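Local structure of CIR protein (Plasmodium chabaudi chabaudi, 6ZYV) at residues F157-L171 and I214-C226. The protein is of unknown function but belongs to the Plasmodium-interspersed repeat (PIR) family of variant antigens, probably acting at the surface of infected red blood cells. The protein carries 5 engineered substitutions. Sequence-based numbering, arbitrary orientation.
Sequences FYDIFKSLCNMYNEL and ILSNGYDNLIKKC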
ATOM      1  N   PHE A 157      -1.854   7.768  -8.862  1.00 44.66           N
ATOM      2  CA  PHE A 157      -1.173   6.483  -9.007  1.00 42.29           C
ATOM      3  C   PHE A 157      -1.812   5.461  -8.055  1.00 41.65           C
ATOM      4  O   PHE A 157      -2.006   4.294  -8.421  1.00 41.72           O
ATOM      5  CB  PHE A 157       0.342   6.664  -8.726  1.00 40.56           C
ATOM      6  CG  PHE A 157       1.166   5.406  -8.756  1.00 39.38           C
ATOM      7  CD1 PHE A 157       1.761   4.968  -9.931  1.00 39.24           C
ATOM      8  CD2 PHE A 157       1.343   4.652  -7.615  1.00 39.38           C
ATOM      9  CE1 PHE A 157       2.536   3.812  -9.948  1.00 39.27           C
ATOM     10  CE2 PHE A 157       2.109   3.490  -7.640  1.00 38.88           C
ATOM     11  CZ  PHE A 157       2.685   3.070  -8.809  1.00 38.65           C
ATOM     12  N   TYR A 158      -2.156   5.905  -6.841  1.00 41.34           N
ATOM     13  CA  TYR A 158      -2.817   5.077  -5.831  1.00 41.16           C
ATOM     14  C   TYR A 158      -4.190   4.604  -6.310  1.00 42.74           C
ATOM     15  O   TYR A 158      -4.565   3.477  -6.041  1.00 42.57           O
ATOM     16  CB  TYR A 158      -2.962   5.852  -4.497  1.00 40.69           C
ATOM     17  CG  TYR A 158      -3.421   4.951  -3.374  1.00 40.53           C
ATOM     18  CD1 TYR A 158      -2.536   4.087  -2.747  1.00 40.94           C
ATOM     19  CD2 TYR A 158      -4.759   4.874  -3.020  1.00 41.76           C
ATOM     20  CE1 TYR A 158      -2.953   3.217  -1.739  1.00 42.10           C
ATOM     21  CE2 TYR A 158      -5.195   3.983  -2.031  1.00 42.98           C
ATOM     22  CZ  TYR A 158      -4.283   3.163  -1.380  1.00 43.48           C
ATOM     23  OH  TYR A 158      -4.691   2.280  -0.399  1.00 45.71           O
ATOM     24  N   ASP A 159      -4.936   5.447  -7.034  1.00 45.09           N
ATOM     25  CA  ASP A 159      -6.220   5.050  -7.624  1.00 47.02           C
ATOM     26  C   ASP A 159      -6.033   3.898  -8.635  1.00 45.97           C
ATOM     27  O   ASP A 159      -6.851   2.986  -8.674  1.00 46.64           O
ATOM     28  CB  ASP A 159      -6.908   6.243  -8.287  1.00 52.40           C
ATOM     29  CG  ASP A 159      -7.551   7.172  -7.266  1.00 66.08           C
ATOM     30  OD1 ASP A 159      -7.973   6.681  -6.191  1.00 68.74           O
ATOM     31  OD2 ASP A 159      -7.628   8.396  -7.534  1.00 72.56           O
ATOM     32  N   ILE A 160      -4.944   3.919  -9.416  1.00 44.31           N
ATOM     33  CA  ILE A 160      -4.620   2.827 -10.335  1.00 43.47           C
ATOM     34  C   ILE A 160      -4.317   1.547  -9.522  1.00 42.97           C
ATOM     35  O   ILE A 160      -4.798   0.471  -9.863  1.00 42.85           O
ATOM     36  CB  ILE A 160      -3.435   3.215 -11.248  1.00 42.66           C
ATOM     37  CG1 ILE A 160      -3.738   4.525 -12.023  1.00 43.66           C
ATOM     38  CG2 ILE A 160      -3.072   2.068 -12.189  1.00 42.50           C
ATOM     39  CD1 ILE A 160      -4.933   4.441 -12.941  1.00 44.91           C
ATOM     40  N   PHE A 161      -3.543   1.680  -8.438  1.00 42.08           N
ATOM     41  CA  PHE A 161      -3.217   0.567  -7.556  1.00 42.69           C
ATOM     42  C   PHE A 161      -4.495  -0.046  -6.953  1.00 43.56           C
ATOM     43  O   PHE A 161      -4.613  -1.266  -6.822  1.00 42.63           O
ATOM     44  CB  PHE A 161      -2.270   1.058  -6.443  1.00 42.73           C
ATOM     45  CG  PHE A 161      -1.984   0.033  -5.383  1.00 44.07           C
ATOM     46  CD1 PHE A 161      -1.300  -1.124  -5.687  1.00 44.78           C
ATOM     47  CD2 PHE A 161      -2.422   0.214  -4.088  1.00 45.62           C
ATOM     48  CE1 PHE A 161      -1.032  -2.067  -4.712  1.00 45.65           C
ATOM     49  CE2 PHE A 161      -2.145  -0.735  -3.112  1.00 46.34           C
ATOM     50  CZ  PHE A 161      -1.457  -1.870  -3.432  1.00 45.62           C
ATOM     51  N   LYS A 162      -5.447   0.818  -6.587  1.00 44.75           N
ATOM     52  CA  LYS A 162      -6.739   0.423  -6.039  1.00 46.64           C
ATOM     53  C   LYS A 162      -7.529  -0.390  -7.071  1.00 46.66           C
ATOM     54  O   LYS A 162      -8.119  -1.400  -6.711  1.00 47.48           O
ATOM     55  CB  LYS A 162      -7.541   1.665  -5.627  1.00 50.11           C
ATOM     56  CG  LYS A 162      -7.497   1.962  -4.134  1.00 56.19           C
ATOM     57  CD  LYS A 162      -8.771   2.669  -3.626  1.00 62.27           C
ATOM     58  CE  LYS A 162      -9.011   4.031  -4.254  1.00 67.41           C
ATOM     59  NZ  LYS A 162     -10.055   4.814  -3.515  1.00 70.19           N
ATOM     60  N   SER A 163      -7.515   0.028  -8.347  1.00 45.80           N
ATOM     61  CA  SER A 163      -8.171  -0.692  -9.442  1.00 46.17           C
ATOM     62  C   SER A 163      -7.546  -2.072  -9.634  1.00 46.18           C
ATOM     63  O   SER A 163      -8.260  -3.036  -9.915  1.00 46.73           O
ATOM     64  CB  SER A 163      -8.080   0.092 -10.740  1.00 47.40           C
ATOM     65  OG  SER A 163      -8.929   1.222 -10.674  1.00 52.19           O
ATOM     66  N   LEU A 164      -6.217  -2.173  -9.464  1.00 45.19           N
ATOM     67  CA  LEU A 164      -5.528  -3.449  -9.544  1.00 45.37           C
ATOM     68  C   LEU A 164      -5.973  -4.334  -8.365  1.00 46.73           C
ATOM     69  O   LEU A 164      -6.268  -5.514  -8.569  1.00 47.95           O
ATOM     70  CB  LEU A 164      -4.013  -3.219  -9.508  1.00 44.59           C
ATOM     71  CG  LEU A 164      -3.137  -4.458  -9.521  1.00 45.11           C
ATOM     72  CD1 LEU A 164      -3.421  -5.313 -10.789  1.00 45.32           C
ATOM     73  CD2 LEU A 164      -1.662  -4.045  -9.479  1.00 45.02           C
ATOM     74  N   CYS A 165      -6.072  -3.757  -7.150  1.00 46.40           N
ATOM     75  CA  CYS A 165      -6.529  -4.463  -5.947  1.00 46.99           C
ATOM     76  C   CYS A 165      -7.962  -4.976  -6.089  1.00 48.19           C
ATOM     77  O   CYS A 165      -8.265  -6.048  -5.586  1.00 48.48           O
ATOM     78  CB  CYS A 165      -6.349  -3.606  -4.694  1.00 47.34           C
ATOM     79  SG  CYS A 165      -4.659  -3.599  -4.045  1.00 50.84           S
ATOM     80  N   ASN A 166      -8.826  -4.258  -6.818  1.00 49.05           N
ATOM     81  CA  ASN A 166     -10.199  -4.713  -7.047  1.00 50.89           C
ATOM     82  C   ASN A 166     -10.209  -6.002  -7.871  1.00 50.25           C
ATOM     83  O   ASN A 166     -11.001  -6.899  -7.581  1.00 50.17           O
ATOM     84  CB  ASN A 166     -11.051  -3.631  -7.711  1.00 54.49           C
ATOM     85  CG  ASN A 166     -11.295  -2.441  -6.808  1.00 62.33           C
ATOM     86  OD1 ASN A 166     -11.354  -2.558  -5.575  1.00 65.02           O
ATOM     87  ND2 ASN A 166     -11.446  -1.257  -7.400  1.00 64.11           N
ATOM     88  N   MET A 167      -9.290  -6.127  -8.858  1.00 49.00           N
ATOM     89  CA  MET A 167      -9.202  -7.353  -9.649  1.00 48.61           C
ATOM     90  C   MET A 167      -8.699  -8.517  -8.777  1.00 47.89           C
ATOM     91  O   MET A 167      -9.210  -9.625  -8.886  1.00 47.44           O
ATOM     92  CB  MET A 167      -8.322  -7.148 -10.890  1.00 48.50           C
ATOM     93  CG  MET A 167      -8.904  -6.150 -11.867  1.00 50.19           C
ATOM     94  SD  MET A 167      -7.961  -6.137 -13.408  1.00 52.83           S
ATOM     95  CE  MET A 167      -6.474  -5.378 -12.832  1.00 51.22           C
ATOM     96  N   TYR A 168      -7.735  -8.254  -7.876  1.00 47.71           N
ATOM     97  CA  TYR A 168      -7.249  -9.276  -6.936  1.00 48.47           C
ATOM     98  C   TYR A 168      -8.372  -9.777  -6.016  1.00 52.44           C
ATOM     99  O   TYR A 168      -8.436 -10.970  -5.718  1.00 53.06           O
ATOM    100  CB  TYR A 168      -6.075  -8.758  -6.091  1.00 45.78           C
ATOM    101  CG  TYR A 168      -4.720  -8.977  -6.728  1.00 43.58           C
ATOM    102  CD1 TYR A 168      -4.172  -8.032  -7.587  1.00 43.43           C
ATOM    103  CD2 TYR A 168      -3.996 -10.136  -6.488  1.00 42.77           C
ATOM    104  CE1 TYR A 168      -2.921  -8.213  -8.160  1.00 43.12           C
ATOM    105  CE2 TYR A 168      -2.753 -10.343  -7.076  1.00 43.28           C
ATOM    106  CZ  TYR A 168      -2.216  -9.376  -7.913  1.00 43.76           C
ATOM    107  OH  TYR A 168      -0.987  -9.543  -8.509  1.00 44.02           O
ATOM    108  N   ASN A 169      -9.250  -8.868  -5.573  1.00 55.19           N
ATOM    109  CA  ASN A 169     -10.395  -9.201  -4.716  1.00 58.75           C
ATOM    110  C   ASN A 169     -11.388 -10.047  -5.503  1.00 61.45           C
ATOM    111  O   ASN A 169     -11.946 -10.986  -4.954  1.00 62.51           O
ATOM    112  CB  ASN A 169     -11.090  -7.927  -4.197  1.00 61.77           C
ATOM    113  CG  ASN A 169     -12.336  -8.189  -3.360  1.00 69.62           C
ATOM    114  OD1 ASN A 169     -13.435  -7.667  -3.643  1.00 73.10           O
ATOM    115  ND2 ASN A 169     -12.205  -9.027  -2.319  1.00 70.43           N
ATOM    116  N   GLU A 170     -11.614  -9.720  -6.779  1.00 62.50           N
ATOM    117  CA  GLU A 170     -12.504 -10.492  -7.629  1.00 65.16           C
ATOM    118  C   GLU A 170     -11.971 -11.904  -7.829  1.00 67.70           C
ATOM    119  O   GLU A 170     -12.719 -12.869  -7.701  1.00 68.41           O
ATOM    120  CB  GLU A 170     -12.711  -9.792  -8.978  1.00 66.80           C
ATOM    121  CG  GLU A 170     -13.640  -8.601  -8.917  1.00 71.60           C
ATOM    122  CD  GLU A 170     -14.983  -8.947  -8.309  1.00 80.00           C
ATOM    123  OE1 GLU A 170     -15.671  -9.838  -8.864  1.00 81.14           O
ATOM    124  OE2 GLU A 170     -15.319  -8.367  -7.250  1.00 82.95           O
ATOM    125  N   LEU A 171     -10.678 -12.028  -8.093  1.00 68.87           N
ATOM    126  CA  LEU A 171     -10.037 -13.327  -8.255  1.00 71.81           C
ATOM    127  C   LEU A 171     -10.135 -14.149  -6.958  1.00 75.30           C
ATOM    128  O   LEU A 171     -10.316 -15.355  -7.004  1.00 75.79           O
ATOM    129  CB  LEU A 171      -8.570 -13.095  -8.624  1.00 71.06           C
ATOM    130  CG  LEU A 171      -7.700 -14.315  -8.726  1.00 72.46           C
ATOM    131  CD1 LEU A 171      -7.995 -15.068  -9.998  1.00 73.53           C
ATOM    132  CD2 LEU A 171      -6.248 -13.935  -8.648  1.00 72.51           C
ATOM    133  N   ILE A 214       5.279  -1.747  -8.503  1.00 38.72           N
ATOM    134  CA  ILE A 214       4.051  -2.068  -7.770  1.00 40.19           C
ATOM    135  C   ILE A 214       2.941  -2.510  -8.775  1.00 42.23           C
ATOM    136  O   ILE A 214       2.276  -3.537  -8.580  1.00 43.14           O
ATOM    137  CB  ILE A 214       3.589  -0.802  -6.983  1.00 40.44           C
ATOM    138  CG1 ILE A 214       4.553  -0.441  -5.836  1.00 41.14           C
ATOM    139  CG2 ILE A 214       2.150  -0.933  -6.502  1.00 41.04           C
ATOM    140  CD1 ILE A 214       4.402   1.016  -5.344  1.00 41.97           C
ATOM    141  N   LEU A 215       2.789  -1.737  -9.869  1.00 41.97           N
ATOM    142  CA  LEU A 215       1.791  -2.040 -10.876  1.00 42.38           C
ATOM    143  C   LEU A 215       2.284  -3.058 -11.885  1.00 42.71           C
ATOM    144  O   LEU A 215       1.489  -3.911 -12.273  1.00 43.82           O
ATOM    145  CB  LEU A 215       1.378  -0.757 -11.617  1.00 42.41           C
ATOM    146  CG  LEU A 215       0.865   0.390 -10.767  1.00 43.16           C
ATOM    147  CD1 LEU A 215       0.528   1.600 -11.647  1.00 43.59           C
ATOM    148  CD2 LEU A 215      -0.337  -0.033  -9.938  1.00 43.48           C
ATOM    149  N   SER A 216       3.543  -2.954 -12.362  1.00 41.60           N
ATOM    150  CA  SER A 216       4.008  -3.897 -13.377  1.00 42.25           C
ATOM    151  C   SER A 216       4.128  -5.312 -12.836  1.00 42.55           C
ATOM    152  O   SER A 216       3.700  -6.228 -13.530  1.00 42.96           O
ATOM    153  CB  SER A 216       5.271  -3.434 -14.087  1.00 43.84           C
ATOM    154  OG  SER A 216       6.344  -3.319 -13.182  1.00 49.20           O
ATOM    155  N   ASN A 217       4.646  -5.503 -11.606  1.00 41.74           N
ATOM    156  CA  ASN A 217       4.713  -6.845 -11.033  1.00 42.22           C
ATOM    157  C   ASN A 217       3.306  -7.301 -10.626  1.00 41.73           C
ATOM    158  O   ASN A 217       2.946  -8.451 -10.884  1.00 42.19           O
ATOM    159  CB  ASN A 217       5.664  -6.919  -9.842  1.00 43.84           C
ATOM    160  CG  ASN A 217       7.101  -6.629 -10.201  1.00 48.51           C
ATOM    161  OD1 ASN A 217       7.567  -6.924 -11.294  1.00 51.03           O
ATOM    162  ND2 ASN A 217       7.837  -6.042  -9.278  1.00 49.21           N
ATOM    163  N   GLY A 218       2.518  -6.391 -10.052  1.00 40.57           N
ATOM    164  CA  GLY A 218       1.155  -6.697  -9.635  1.00 40.68           C
ATOM    165  C   GLY A 218       0.230  -7.138 -10.755  1.00 40.64           C
ATOM    166  O   GLY A 218      -0.511  -8.108 -10.598  1.00 40.88           O
ATOM    167  N   TYR A 219       0.271  -6.438 -11.887  1.00 39.95           N
ATOM    168  CA  TYR A 219      -0.521  -6.762 -13.060  1.00 41.30           C
ATOM    169  C   TYR A 219      -0.029  -8.085 -13.692  1.00 42.42           C
ATOM    170  O   TYR A 219      -0.841  -8.949 -13.994  1.00 42.38           O
ATOM    171  CB  TYR A 219      -0.476  -5.618 -14.089  1.00 41.00           C
ATOM    172  CG  TYR A 219      -1.275  -5.914 -15.339  1.00 41.89           C
ATOM    173  CD1 TYR A 219      -2.660  -5.972 -15.306  1.00 42.98           C
ATOM    174  CD2 TYR A 219      -0.637  -6.183 -16.547  1.00 42.43           C
ATOM    175  CE1 TYR A 219      -3.396  -6.263 -16.451  1.00 44.23           C
ATOM    176  CE2 TYR A 219      -1.359  -6.488 -17.690  1.00 43.34           C
ATOM    177  CZ  TYR A 219      -2.740  -6.532 -17.639  1.00 44.92           C
ATOM    178  OH  TYR A 219      -3.454  -6.861 -18.768  1.00 46.93           O
ATOM    179  N   ASP A 220       1.291  -8.272 -13.820  1.00 43.38           N
ATOM    180  CA  ASP A 220       1.866  -9.495 -14.373  1.00 45.77           C
ATOM    181  C   ASP A 220       1.439 -10.710 -13.548  1.00 45.63           C
ATOM    182  O   ASP A 220       1.026 -11.724 -14.116  1.00 46.39           O
ATOM    183  CB  ASP A 220       3.406  -9.419 -14.416  1.00 51.39           C
ATOM    184  CG  ASP A 220       4.000  -8.629 -15.572  1.00 65.42           C
ATOM    185  OD1 ASP A 220       3.235  -8.275 -16.519  1.00 68.51           O
ATOM    186  OD2 ASP A 220       5.229  -8.338 -15.525  1.00 70.69           O
ATOM    187  N   ASN A 221       1.472 -10.585 -12.212  1.00 44.24           N
ATOM    188  CA  ASN A 221       1.066 -11.695 -11.364  1.00 44.24           C
ATOM    189  C   ASN A 221      -0.432 -11.950 -11.509  1.00 44.00           C
ATOM    190  O   ASN A 221      -0.847 -13.104 -11.578  1.00 44.12           O
ATOM    191  CB  ASN A 221       1.468 -11.488  -9.905  1.00 45.12           C
ATOM    192  CG  ASN A 221       0.958 -12.625  -9.027  1.00 51.17           C
ATOM    193  OD1 ASN A 221       1.558 -13.718  -8.984  1.00 54.74           O
ATOM    194  ND2 ASN A 221      -0.205 -12.428  -8.375  1.00 49.62           N
ATOM    195  N   LEU A 222      -1.239 -10.882 -11.557  1.00 43.48           N
ATOM    196  CA  LEU A 222      -2.686 -11.027 -11.671  1.00 44.41           C
ATOM    197  C   LEU A 222      -3.107 -11.845 -12.939  1.00 45.80           C
ATOM    198  O   LEU A 222      -3.875 -12.811 -12.828  1.00 46.40           O
ATOM    199  CB  LEU A 222      -3.346  -9.635 -11.633  1.00 43.76           C
ATOM    200  CG  LEU A 222      -4.882  -9.510 -11.551  1.00 46.04           C
ATOM    201  CD1 LEU A 222      -5.527  -9.520 -12.945  1.00 48.00           C
ATOM    202  CD2 LEU A 222      -5.514 -10.514 -10.586  1.00 46.11           C
ATOM    203  N   ILE A 223      -2.566 -11.484 -14.106  1.00 45.36           N
ATOM    204  CA  ILE A 223      -2.943 -12.152 -15.337  1.00 46.63           C
ATOM    205  C   ILE A 223      -2.398 -13.588 -15.398  1.00 47.95           C
ATOM    206  O   ILE A 223      -3.069 -14.459 -15.955  1.00 48.67           O
ATOM    207  CB  ILE A 223      -2.626 -11.298 -16.592  1.00 46.45           C
ATOM    208  CG1 ILE A 223      -1.112 -11.135 -16.839  1.00 46.79           C
ATOM    209  CG2 ILE A 223      -3.340  -9.946 -16.480  1.00 46.26           C
ATOM    210  CD1 ILE A 223      -0.738 -10.168 -18.060  1.00 47.69           C
ATOM    211  N   LYS A 224      -1.245 -13.859 -14.765  1.00 47.75           N
ATOM    212  CA  LYS A 224      -0.724 -15.211 -14.664  1.00 49.01           C
ATOM    213  C   LYS A 224      -1.701 -16.062 -13.814  1.00 50.17           C
ATOM    214  O   LYS A 224      -1.921 -17.218 -14.135  1.00 51.15           O
ATOM    215  CB  LYS A 224       0.662 -15.219 -13.991  1.00 50.57           C
ATOM    216  CG  LYS A 224       1.806 -14.798 -14.906  1.00 55.38           C
ATOM    217  CD  LYS A 224       3.112 -14.680 -14.117  1.00 59.45           C
ATOM    218  CE  LYS A 224       4.303 -14.346 -14.982  1.00 64.06           C
ATOM    219  NZ  LYS A 224       5.582 -14.426 -14.210  1.00 66.20           N
ATOM    220  N   LYS A 225      -2.278 -15.487 -12.727  1.00 49.84           N
ATOM    221  CA  LYS A 225      -3.217 -16.192 -11.854  1.00 50.63           C
ATOM    222  C   LYS A 225      -4.559 -16.416 -12.552  1.00 51.49           C
ATOM    223  O   LYS A 225      -5.120 -17.494 -12.431  1.00 52.77           O
ATOM    224  CB  LYS A 225      -3.400 -15.488 -10.487  1.00 51.42           C
ATOM    225  CG  LYS A 225      -2.153 -15.502  -9.596  1.00 52.96           C
ATOM    226  CD  LYS A 225      -1.705 -16.926  -9.214  1.00 56.62           C
ATOM    227  CE  LYS A 225      -0.373 -16.964  -8.480  1.00 59.36           C
ATOM    228  NZ  LYS A 225      -0.100 -18.306  -7.869  1.00 62.45           N
ATOM    229  N   CYS A 226      -5.055 -15.439 -13.323  1.00 51.04           N
ATOM    230  CA  CYS A 226      -6.296 -15.623 -14.085  1.00 52.00           C
ATOM    231  C   CYS A 226      -6.126 -16.723 -15.101  1.00 53.29           C
ATOM    232  O   CYS A 226      -7.008 -17.567 -15.224  1.00 55.43           O
ATOM    233  CB  CYS A 226      -6.740 -14.329 -14.748  1.00 52.11           C
ATOM    234  SG  CYS A 226      -7.422 -13.116 -13.592  1.00 55.02           S
TER
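The hydroxyl of Y168 bridges two points on the facing helix, a worked example of a single polar group anchoring an otherwise apolar helix interface. Y168 OH donates to G218 O at 2.6 Å, meeting a lone pair in the carbonyl plane, and accepts from N221 ND2 at 3.0 Å through a nearly straight bond (162°). The N221 amide and the phenol ring are almost coplanar, 7° apart, while G218 O also takes the helical bond from L222 N, so two donors grip it. Over one face of the same ring lies L222 CD2, a CH-pi contact 4.1 Å from the centroid. The two bonds to the hydroxyl and the methyl over the face limit how the ring can turn.

Along the rest of the seam, L215 is a knob in the hole formed by F157, I160, F161 and L164; L215 CD1 reaches F157 CE1 at 3.4 Å. With CG anti to the backbone N, L164 brings CD2 to 3.8 Å from G218 C, against a backbone with no side chain in the way. Further on, L171 CD2 rests on K225 CB at 3.7 Å.

In the second shell, N221 ND2 also bonds D6 OD1, which steadies the amide that donates to Y168, and disulfides tie C165 to C12 and C226 to C181. Segments 157-171 and 214-226 run nearly parallel, their axes 15° apart in direction and 10.5 Å at closest approach. This buried contact joins helix 154-174 to the last helix, 213-226, of the all-helical PIR ectodomain, flanked by helices 8-20, 81-101 and 181-198.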